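Local atomic coordinates of putative 4-amino-4-deoxychorismate lyase (Thermus thermophilus, PDB entry 2ZGI), a protein that binds pyridoxal 5'-phosphate and is thought to act as a lyase, possibly on 4-amino-4-deoxychorismate. Residues D[26-31]-D[36-41]; D[67-72]-D[79-84]; D[166-171]-D[227-232]. One frame throughout, in Å; residues are numbered along the deposited sequence.

Contact 1. Residues D[26-31]-D[36-41]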
# COMPACT_ATOMS: atom_id res chain seq x y z
N THR D 26 -1.91 30.27 -5.08
CA THR D 26 -0.81 30.21 -6.01
C THR D 26 0.30 31.14 -5.53
O THR D 26 0.04 32.12 -4.82
CB THR D 26 -1.26 30.54 -7.46
OG1 THR D 26 -0.24 30.12 -8.37
CG2 THR D 26 -1.53 32.07 -7.64
N THR D 27 1.54 30.82 -5.89
CA THR D 27 2.66 31.63 -5.46
C THR D 27 3.48 32.05 -6.68
O THR D 27 3.83 31.22 -7.54
CB THR D 27 3.53 30.92 -4.40
OG1 THR D 27 4.32 29.90 -5.02
CG2 THR D 27 2.70 30.28 -3.36
N LEU D 28 3.77 33.35 -6.75
CA LEU D 28 4.40 33.96 -7.92
C LEU D 28 5.71 34.60 -7.52
O LEU D 28 5.92 34.92 -6.33
CB LEU D 28 3.55 35.08 -8.50
CG LEU D 28 2.11 34.86 -8.90
CD1 LEU D 28 1.23 35.08 -7.69
CD2 LEU D 28 1.74 35.82 -10.06
N ARG D 29 6.57 34.81 -8.52
CA ARG D 29 7.78 35.60 -8.34
C ARG D 29 7.62 36.89 -9.13
O ARG D 29 7.12 36.85 -10.25
CB ARG D 29 9.01 34.83 -8.82
CG ARG D 29 10.29 35.45 -8.30
CD ARG D 29 11.50 34.58 -8.56
NE ARG D 29 11.94 34.56 -9.96
CZ ARG D 29 11.78 33.53 -10.77
NH1 ARG D 29 11.17 32.43 -10.33
NH2 ARG D 29 12.22 33.59 -12.04
N ALA D 30 8.00 38.03 -8.55
CA ALA D 30 8.07 39.30 -9.29
C ALA D 30 9.53 39.68 -9.40
O ALA D 30 10.27 39.55 -8.42
CB ALA D 30 7.28 40.43 -8.59
N GLU D 31 9.95 40.09 -10.59
CA GLU D 31 11.32 40.53 -10.78
C GLU D 31 11.29 41.98 -11.17
O GLU D 31 10.60 42.35 -12.13
CB GLU D 31 12.06 39.66 -11.80
CG GLU D 31 12.21 38.20 -11.32
CD GLU D 31 12.78 37.24 -12.33
OE1 GLU D 31 12.83 37.56 -13.54
OE2 GLU D 31 13.20 36.14 -11.90
N LEU D 36 5.75 37.52 -12.79
CA LEU D 36 6.00 36.54 -13.84
C LEU D 36 4.79 35.66 -14.04
O LEU D 36 4.23 35.13 -13.09
CB LEU D 36 7.23 35.70 -13.53
CG LEU D 36 8.61 36.27 -13.87
CD1 LEU D 36 8.90 37.55 -13.16
CD2 LEU D 36 9.69 35.20 -13.56
N TRP D 37 4.39 35.53 -15.30
CA TRP D 37 3.30 34.65 -15.69
C TRP D 37 2.03 34.90 -14.92
O TRP D 37 1.30 33.99 -14.58
CB TRP D 37 3.74 33.16 -15.62
CG TRP D 37 5.04 32.91 -16.31
CD1 TRP D 37 5.43 33.41 -17.53
CD2 TRP D 37 6.12 32.10 -15.84
NE1 TRP D 37 6.69 32.96 -17.82
CE2 TRP D 37 7.14 32.16 -16.81
CE3 TRP D 37 6.32 31.33 -14.69
CZ2 TRP D 37 8.34 31.47 -16.67
CZ3 TRP D 37 7.52 30.64 -14.55
CH2 TRP D 37 8.51 30.72 -15.53
N LEU D 38 1.72 36.18 -14.70
CA LEU D 38 0.54 36.59 -13.93
C LEU D 38 -0.75 36.04 -14.52
O LEU D 38 -1.63 35.56 -13.79
CB LEU D 38 0.48 38.13 -13.80
CG LEU D 38 -0.75 38.71 -13.08
CD1 LEU D 38 -0.80 38.22 -11.63
CD2 LEU D 38 -0.79 40.26 -13.12
N GLU D 39 -0.87 36.10 -15.85
CA GLU D 39 -2.02 35.53 -16.55
C GLU D 39 -2.22 34.05 -16.23
O GLU D 39 -3.32 33.63 -15.92
CB GLU D 39 -1.86 35.69 -18.06
CG GLU D 39 -3.14 35.36 -18.81
CD GLU D 39 -3.17 35.93 -20.22
OE1 GLU D 39 -2.12 35.90 -20.92
OE2 GLU D 39 -4.25 36.42 -20.63
N GLU D 40 -1.15 33.28 -16.32
CA GLU D 40 -1.23 31.83 -16.05
C GLU D 40 -1.60 31.53 -14.60
O GLU D 40 -2.38 30.62 -14.34
CB GLU D 40 0.11 31.17 -16.40
CG GLU D 40 0.36 31.05 -17.93
CD GLU D 40 1.12 32.25 -18.51
OE1 GLU D 40 1.32 33.28 -17.81
OE2 GLU D 40 1.52 32.17 -19.70
N HIS D 41 -1.08 32.33 -13.65
CA HIS D 41 -1.37 32.11 -12.22
C HIS D 41 -2.82 32.43 -11.93
O HIS D 41 -3.51 31.70 -11.19
CB HIS D 41 -0.44 32.96 -11.34
CG HIS D 41 0.93 32.40 -11.21
ND1 HIS D 41 1.25 31.41 -10.30
CD2 HIS D 41 2.08 32.67 -11.88
CE1 HIS D 41 2.53 31.11 -10.41
NE2 HIS D 41 3.05 31.86 -11.37
O HOH W 1 5.54 33.44 -11.15
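Thr26 and His41 supply the side-chain hydrogen bond of this contact: Thr26 OG1 lies 2.8 Å from His41 ND1, near the imidazole plane, and either could be the donor. A backbone bond from Leu36 N to Arg29 O (3.0 Å) ties the other end. Between them a water accepts from Arg29 N, donates to Leu36 O and takes a weak bond from His41 NE2.

Apolar contact adds a CH-pi interaction, Leu28 CG standing 3.7 Å from the centroid of the His41 ring and over its face, while Leu28 CD2 meets Leu38 CD1 at 3.8 Å.

The ionic pair lies within the strand. Bent at its third torsion (chi3 74°), Arg29 grips Glu31 OE2 side-on through NE and NH2, and Leu36 CD2 covers one guanidinium face, 3.4 Å from Arg29 NH2. With an alanine at Glu31, the guanidinium would probably lose the carboxylate that fixes its rotation, and Leu36 CD1 the methylene it packs on.

Thr26 OG1 also bonds Arg44, and His41 touches Ser218 and Ile183, all cofactor-binding residues; this strand-to-helix connection thus contributes to a second shell of the pyridoxal phosphate site, consistent with a fold-type IV enzyme.

Contact 2. Residues D[67-72]-D[79-84]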
# COMPACT_ATOMS: atom_id res chain seq x y z
N GLU D 67 -1.48 45.89 -7.16
CA GLU D 67 -0.95 47.27 -7.21
C GLU D 67 -0.47 47.74 -5.84
O GLU D 67 0.64 48.29 -5.72
CB GLU D 67 -2.01 48.28 -7.69
CG GLU D 67 -2.90 47.83 -8.85
CD GLU D 67 -3.92 48.90 -9.25
OE1 GLU D 67 -3.65 50.10 -8.94
OE2 GLU D 67 -4.97 48.52 -9.85
N ALA D 68 -1.30 47.53 -4.82
CA ALA D 68 -0.97 47.89 -3.45
C ALA D 68 0.29 47.18 -2.97
O ALA D 68 1.17 47.81 -2.34
CB ALA D 68 -2.14 47.59 -2.51
N LEU D 69 0.40 45.89 -3.26
CA LEU D 69 1.55 45.11 -2.80
C LEU D 69 2.83 45.63 -3.44
O LEU D 69 3.85 45.81 -2.76
CB LEU D 69 1.36 43.61 -3.07
CG LEU D 69 0.19 42.89 -2.39
CD1 LEU D 69 0.07 41.46 -2.89
CD2 LEU D 69 0.32 42.92 -0.85
N LEU D 70 2.78 45.83 -4.75
CA LEU D 70 3.91 46.34 -5.53
C LEU D 70 4.34 47.75 -5.10
O LEU D 70 5.54 48.09 -5.11
CB LEU D 70 3.55 46.33 -7.01
CG LEU D 70 3.98 45.16 -7.92
CD1 LEU D 70 4.40 43.91 -7.20
CD2 LEU D 70 2.96 44.85 -8.98
N ARG D 71 3.36 48.57 -4.73
CA ARG D 71 3.64 49.89 -4.18
C ARG D 71 4.35 49.85 -2.85
O ARG D 71 5.15 50.73 -2.56
CB ARG D 71 2.35 50.72 -4.12
CG ARG D 71 2.05 51.30 -5.49
CD ARG D 71 0.61 51.66 -5.69
NE ARG D 71 0.43 52.27 -7.01
CZ ARG D 71 -0.52 53.15 -7.31
NH1 ARG D 71 -1.37 53.55 -6.36
NH2 ARG D 71 -0.61 53.65 -8.54
N ALA D 72 4.09 48.80 -2.07
CA ALA D 72 4.70 48.64 -0.76
C ALA D 72 6.18 48.24 -0.84
O ALA D 72 6.91 48.38 0.15
CB ALA D 72 3.93 47.64 0.07
N LEU D 79 10.31 39.78 -5.48
CA LEU D 79 9.26 39.58 -4.50
C LEU D 79 8.73 38.18 -4.66
O LEU D 79 8.74 37.64 -5.77
CB LEU D 79 8.12 40.57 -4.72
CG LEU D 79 8.45 42.02 -4.42
CD1 LEU D 79 7.32 42.93 -4.92
CD2 LEU D 79 8.64 42.21 -2.92
N ARG D 80 8.29 37.59 -3.56
CA ARG D 80 7.47 36.39 -3.59
C ARG D 80 6.05 36.82 -3.24
O ARG D 80 5.81 37.49 -2.21
CB ARG D 80 7.97 35.35 -2.59
CG ARG D 80 7.28 33.98 -2.71
CD ARG D 80 7.22 33.33 -1.33
NE ARG D 80 6.42 32.11 -1.25
CZ ARG D 80 5.24 32.01 -0.61
NH1 ARG D 80 4.69 33.07 -0.03
NH2 ARG D 80 4.59 30.85 -0.58
N LEU D 81 5.11 36.44 -4.09
CA LEU D 81 3.74 36.82 -3.91
C LEU D 81 2.92 35.59 -3.68
O LEU D 81 3.25 34.51 -4.18
CB LEU D 81 3.21 37.53 -5.18
CG LEU D 81 4.02 38.69 -5.76
CD1 LEU D 81 3.53 39.06 -7.18
CD2 LEU D 81 3.80 39.87 -4.83
N ARG D 82 1.83 35.75 -2.96
CA ARG D 82 0.92 34.67 -2.77
C ARG D 82 -0.52 35.12 -2.78
O ARG D 82 -0.89 36.08 -2.06
CB ARG D 82 1.25 34.03 -1.45
CG ARG D 82 0.63 32.69 -1.27
CD ARG D 82 0.53 32.47 0.21
NE ARG D 82 -0.70 31.79 0.46
CZ ARG D 82 -0.79 30.48 0.51
NH1 ARG D 82 0.31 29.77 0.35
NH2 ARG D 82 -1.96 29.90 0.72
N PHE D 83 -1.35 34.43 -3.57
CA PHE D 83 -2.77 34.75 -3.71
C PHE D 83 -3.53 33.53 -3.24
O PHE D 83 -3.30 32.44 -3.74
CB PHE D 83 -3.15 35.01 -5.17
CG PHE D 83 -2.55 36.26 -5.79
CD1 PHE D 83 -2.55 37.47 -5.10
CD2 PHE D 83 -2.10 36.25 -7.10
CE1 PHE D 83 -2.03 38.63 -5.70
CE2 PHE D 83 -1.59 37.41 -7.71
CZ PHE D 83 -1.55 38.60 -7.00
N THR D 84 -4.44 33.70 -2.29
CA THR D 84 -5.15 32.56 -1.68
C THR D 84 -6.65 32.84 -1.74
O THR D 84 -7.09 33.95 -1.40
CB THR D 84 -4.71 32.33 -0.22
OG1 THR D 84 -3.28 32.28 -0.17
CG2 THR D 84 -5.28 31.02 0.35
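Leu70 and Leu79 meet methyl to methyl: Leu70 CD1 stands 3.8 Å from Leu79 CD1, and the two side chains run at a slant to each other, so only their ends touch. The CB of Leu79 points from strand 78-86 toward the helix, and its CG, anti to the carbonyl carbon (chi1 -69°), carries the branched end across the gap. Leu70 leaves the helix to one side and reaches back with its tip. Its torsions are not staggered (chi2 17°), so the exact placing of its methyls deserves some caution.

Beside this pair, Leu69 and Leu81 both direct their CB atoms across the interface, yet Leu69 CD1 comes no closer to Leu81 CD2 than 4.5 Å, a looser meeting than the first. The backbones do not account for the difference: Leu69 CA and Leu81 CA are 8.6 Å apart, Leu70 CA and Leu79 CA 8.7 Å, so it comes from how the side chains are placed. Leu69 is further hemmed in by Ser92 and Ala94 of the next strand and by Met1 of the second subunit.

On the other face of the strand, Arg82 turns away from the helix and gives a hydrogen bond from NE to Thr84 OG1 (2.7 Å), tilted out of the guanidinium plane; the same arginine makes a cation-pi contact with Tyr19 of the second subunit. The strand is thus amphipathic in use, with leucines under helix 59-72 and arginines on the reverse, in a layer of helix laid over an antiparallel sheet.

With no hydrogen bond or charge joining the two segments, their cohesion rests on dispersion and on the burial of methyl groups, which imposes little directional demand on either partner.

Contact 3. Residues D[166-171]-D[227-232]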
# COMPACT_ATOMS: atom_id res chain seq x y z
N LEU D 166 11.09 16.87 -13.36
CA LEU D 166 11.26 16.55 -14.77
C LEU D 166 12.42 15.58 -14.92
O LEU D 166 13.37 15.61 -14.13
CB LEU D 166 11.60 17.80 -15.59
CG LEU D 166 10.59 18.94 -15.77
CD1 LEU D 166 10.69 19.97 -14.65
CD2 LEU D 166 10.91 19.64 -17.06
N LEU D 167 12.37 14.76 -15.97
CA LEU D 167 13.43 13.81 -16.26
C LEU D 167 14.00 14.07 -17.66
O LEU D 167 13.24 14.21 -18.62
CB LEU D 167 12.89 12.38 -16.18
CG LEU D 167 13.86 11.22 -16.42
CD1 LEU D 167 14.89 11.13 -15.31
CD2 LEU D 167 13.07 9.93 -16.53
N PHE D 168 15.32 14.13 -17.78
CA PHE D 168 15.96 14.30 -19.08
C PHE D 168 16.90 13.15 -19.37
O PHE D 168 17.83 12.88 -18.62
CB PHE D 168 16.72 15.62 -19.17
CG PHE D 168 17.34 15.87 -20.53
CD1 PHE D 168 16.57 16.33 -21.58
CD2 PHE D 168 18.69 15.60 -20.75
CE1 PHE D 168 17.14 16.55 -22.84
CE2 PHE D 168 19.26 15.81 -22.00
CZ PHE D 168 18.48 16.29 -23.05
N ARG D 169 16.64 12.48 -20.49
CA ARG D 169 17.48 11.37 -20.96
C ARG D 169 17.66 11.45 -22.48
O ARG D 169 16.73 11.78 -23.21
CB ARG D 169 16.90 10.02 -20.54
CG ARG D 169 17.69 8.79 -21.02
CD ARG D 169 17.02 7.43 -20.70
NE ARG D 169 15.60 7.34 -21.06
CZ ARG D 169 14.60 7.35 -20.18
NH1 ARG D 169 14.87 7.44 -18.88
NH2 ARG D 169 13.33 7.26 -20.58
N GLU D 170 18.89 11.16 -22.93
CA GLU D 170 19.25 11.16 -24.35
C GLU D 170 18.99 12.56 -24.96
O GLU D 170 19.87 13.43 -24.93
CB GLU D 170 18.53 10.03 -25.12
CG GLU D 170 18.41 8.66 -24.38
CD GLU D 170 19.73 7.89 -24.21
OE1 GLU D 170 20.40 7.60 -25.23
OE2 GLU D 170 20.08 7.54 -23.06
N GLY D 171 17.79 12.78 -25.50
CA GLY D 171 17.45 14.10 -26.00
C GLY D 171 16.00 14.48 -25.78
O GLY D 171 15.47 15.39 -26.45
N PRO D 227 24.84 17.64 -10.88
CA PRO D 227 25.23 18.48 -12.01
C PRO D 227 24.39 18.22 -13.25
O PRO D 227 24.12 17.06 -13.58
CB PRO D 227 26.69 18.07 -12.24
CG PRO D 227 27.19 17.82 -10.85
CD PRO D 227 26.01 17.19 -10.11
N PRO D 228 23.94 19.29 -13.93
CA PRO D 228 23.14 19.10 -15.14
C PRO D 228 24.00 18.67 -16.33
O PRO D 228 25.21 18.90 -16.34
CB PRO D 228 22.56 20.49 -15.40
CG PRO D 228 23.57 21.44 -14.81
CD PRO D 228 24.16 20.72 -13.62
N PRO D 229 23.37 18.04 -17.33
CA PRO D 229 24.06 17.85 -18.60
C PRO D 229 24.03 19.16 -19.40
O PRO D 229 23.10 19.97 -19.23
CB PRO D 229 23.22 16.79 -19.29
CG PRO D 229 21.84 17.00 -18.77
CD PRO D 229 21.99 17.53 -17.37
N PRO D 230 25.06 19.39 -20.24
CA PRO D 230 25.11 20.62 -21.03
C PRO D 230 23.93 20.84 -22.01
O PRO D 230 23.72 21.96 -22.46
CB PRO D 230 26.44 20.49 -21.77
CG PRO D 230 27.31 19.75 -20.81
CD PRO D 230 26.36 18.71 -20.22
N GLU D 231 23.17 19.78 -22.31
CA GLU D 231 21.98 19.91 -23.17
C GLU D 231 20.89 20.76 -22.50
O GLU D 231 19.90 21.17 -23.14
CB GLU D 231 21.39 18.53 -23.51
CG GLU D 231 22.40 17.46 -23.94
CD GLU D 231 23.15 16.84 -22.77
OE1 GLU D 231 24.33 17.20 -22.55
OE2 GLU D 231 22.56 16.00 -22.06
N LEU D 232 21.07 21.02 -21.20
CA LEU D 232 20.05 21.71 -20.41
C LEU D 232 20.51 23.07 -19.89
O LEU D 232 19.68 23.87 -19.43
CB LEU D 232 19.61 20.83 -19.25
CG LEU D 232 18.93 19.53 -19.68
CD1 LEU D 232 18.90 18.60 -18.51
CD2 LEU D 232 17.53 19.79 -20.20
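Phe168 meets Leu232 because its CG is anti to the backbone N (chi1 -177°), which carries the ring out from the strand toward the loop 227-232. Leu232, with CG anti to its own carbonyl carbon, sends both methyls back the other way, and Glu231 folds at its second torsion (chi2 79°) to bring its carboxylate round to the ring. The setting is the mixed beta-sheet in the C-terminal half of the chain, consistent with the larger domain of fold-type IV pyridoxal phosphate enzymes: strand 164-169 lends the aromatic, and the proline-rich link between strand 223-224 and helix 233-239 closes over it.

Three residues of the loop meet the ring from one side. Leu232 CD2 lies over a face, 4.1 Å from the centroid of the Phe168 ring and offset toward its rim, a CH-pi contact. Glu231 CB lies above the ring plane, 3.7 Å from Phe168 CZ and beside CE2, while OE2 alone of this side chain takes the edge, the carboxylate plane 40° from that of the ring. Pro229 comes obliquely, its CG 4.0 Å from Phe168 CD2. A bond from Leu232 N back to Pro229 O (3.0 Å) closes a beta-turn, which places the three near one another.

Neighbours add to the packing: Leu197 touches Phe168, while His212 and Leu214, on the adjoining strand, lie against Pro229 and Leu232. No hydrogen bond joins the two segments, and the contact is plain packing away from the cofactor site, joining the end of a strand to the link that follows the sheet. The polar element in it is small but definite: Glu231 OE2 sits 3.3 Å from Phe168 CE2, near the ring plane, where the oxygen faces the weakly positive hydrogens of the aromatic rim.

Overall arrangement
Contacts 1 and 2 share one antiparallel sheet: strands 24-31 and 78-86 are neighbours in it, and backbone pairing of Leu28 with Leu81 and Ala30 with Leu79 joins them directly, while Leu28 CD1 packs on Phe83. Their chemistry nevertheless diverges. Contact 1, partly buried and beside the cofactor, mixes hydrogen bonds, a water and an ion pair; contact 2, buried, farther out and near the second subunit, is purely apolar. Contact 3 belongs to the other sheet, on the opposite side of the chain's centre from contact 2 and about 34 Å from it between centres; it too is buried, with an exposed glutamate at its edge. Of the three, the contact beside the cofactor is the most polar.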